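Local coordinates for uncharacterized protein (Kribbella flavida, PDB 5EVH), which is of unknown function but carries a SnoaL-like domain of the NTF2 clan, whose cone-shaped alpha-beta fold often encloses a pocket for a small ligand, at residues 7-10 and 11-15. Sequence-based numbering, arbitrary orientation.
Sequences AALD and TALAY
Leu9 and Leu13, one helical turn apart on helix 7-20, make the apolar side-chain contact of this stretch: the two side chains lie aslant of one another, with CD1 of Leu9 3.8 Å from CG of Leu13. Two different first torsions bring them together. Leu9 holds CG anti to its own nitrogen (chi1 -177°), with the CD1 branch leaning toward the next turn, while Leu13 turns CG beside its nitrogen (chi1 -66°), back toward the preceding turn. CG of Leu13 thereby also lies 3.4 Å from the carbonyl oxygen of Leu9. With only a methyl at Leu13, as in an alanine, one flank of the Leu9 isobutyl group would probably lie uncovered and its CD1 branch be freer to turn.

The backbone is bound i to i+4 throughout. Thr11 N donates to Ala7 O, Ala12 N to Ala8 O at 2.9 Å, Leu13 N to Leu9 O and Ala14 N to Asp10 O; the Leu13 bond is nearly straight, with an N-H...O angle of 170°. Methyl groups of the next turn come close to the same carbonyl oxygens: CB of Ala12 is 3.4 Å from Ala8 O, and CB of Ala14 is 3.3 Å from Asp10 O. OG1 of Thr11 comes within 3.3 Å of Ala7 O. The carboxylate of Asp10 looks back to the helix start, where OD2 is hydrogen-bonded to the hydroxyl of Thr6.

Ala8, Thr11 and Ala12 set this first helix against strand 92-99, through Val98 and Leu96, consistent with the N-terminal helix of NTF2-like folds. Thr11 and Tyr15 meet Ile103 of strand 102-109, and Tyr15 also reaches Phe50 and Met54 of helix 47-58.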
loop_
_atom_site.group_PDB
_atom_site.type_symbol
_atom_site.label_atom_id
_atom_site.label_comp_id
_atom_site.label_asym_id
_atom_site.label_seq_id
_atom_site.Cartn_x
_atom_site.Cartn_y
_atom_site.Cartn_z
ATOM N N ALA A 7 20.413 5.693 -2.454
ATOM C CA ALA A 7 20.111 6.499 -3.637
ATOM C C ALA A 7 18.626 6.432 -3.988
ATOM O O ALA A 7 17.979 7.459 -4.272
ATOM C CB ALA A 7 20.963 6.030 -4.837
ATOM N N ALA A 8 18.063 5.224 -4.032
ATOM C CA ALA A 8 16.688 5.140 -4.510
ATOM C C ALA A 8 15.739 5.798 -3.526
ATOM O O ALA A 8 14.745 6.407 -3.928
ATOM C CB ALA A 8 16.245 3.669 -4.726
ATOM N N LEU A 9 15.969 5.614 -2.232
ATOM C CA LEU A 9 15.067 6.236 -1.256
ATOM C C LEU A 9 15.204 7.761 -1.286
ATOM O O LEU A 9 14.219 8.484 -1.110
ATOM C CB LEU A 9 15.379 5.727 0.187
ATOM C CG LEU A 9 14.414 6.281 1.289
ATOM C CD1 LEU A 9 12.955 6.034 0.909
ATOM C CD2 LEU A 9 14.705 5.645 2.643
ATOM N N ASP A 10 16.435 8.274 -1.378
ATOM C CA ASP A 10 16.618 9.732 -1.478
ATOM C C ASP A 10 15.833 10.302 -2.657
ATOM O O ASP A 10 15.160 11.338 -2.535
ATOM C CB ASP A 10 18.099 10.064 -1.665
ATOM C CG ASP A 10 18.930 9.838 -0.391
ATOM O OD1 ASP A 10 18.343 9.726 0.730
ATOM O OD2 ASP A 10 20.175 9.825 -0.531
ATOM N N THR A 11 15.882 9.608 -3.816
ATOM C CA THR A 11 15.114 10.066 -4.978
ATOM C C THR A 11 13.606 9.995 -4.722
ATOM O O THR A 11 12.846 10.942 -5.034
ATOM C CB THR A 11 15.497 9.214 -6.189
ATOM O OG1 THR A 11 16.851 9.539 -6.531
ATOM C CG2 THR A 11 14.588 9.482 -7.364
ATOM N N ALA A 12 13.147 8.860 -4.173
ATOM C CA ALA A 12 11.738 8.683 -3.863
ATOM C C ALA A 12 11.229 9.786 -2.950
ATOM O O ALA A 12 10.144 10.330 -3.178
ATOM C CB ALA A 12 11.544 7.294 -3.200
ATOM N N LEU A 13 11.965 10.075 -1.841
ATOM C CA LEU A 13 11.501 11.111 -0.910
ATOM C C LEU A 13 11.605 12.530 -1.531
ATOM O O LEU A 13 10.792 13.396 -1.210
ATOM C CB LEU A 13 12.298 11.060 0.393
ATOM C CG LEU A 13 12.058 9.759 1.208
ATOM C CD1 LEU A 13 13.027 9.735 2.425
ATOM C CD2 LEU A 13 10.604 9.761 1.676
ATOM N N ALA A 14 12.615 12.796 -2.372
ATOM C CA ALA A 14 12.717 14.120 -3.018
ATOM C C ALA A 14 11.536 14.347 -3.964
ATOM O O ALA A 14 10.923 15.431 -3.966
ATOM C CB ALA A 14 14.061 14.223 -3.764
ATOM N N TYR A 15 11.198 13.300 -4.741
ATOM C CA TYR A 15 10.006 13.275 -5.583
ATOM C C TYR A 15 8.755 13.494 -4.737
ATOM O O TYR A 15 7.935 14.370 -5.018
ATOM C CB TYR A 15 9.933 11.905 -6.299
ATOM C CG TYR A 15 8.588 11.700 -6.894
ATOM C CD1 TYR A 15 8.253 12.334 -8.114
ATOM C CD2 TYR A 15 7.636 10.932 -6.246
ATOM C CE1 TYR A 15 6.983 12.188 -8.638
ATOM C CE2 TYR A 15 6.385 10.767 -6.780
ATOM C CZ TYR A 15 6.073 11.435 -7.958
ATOM O OH TYR A 15 4.836 11.298 -8.492
#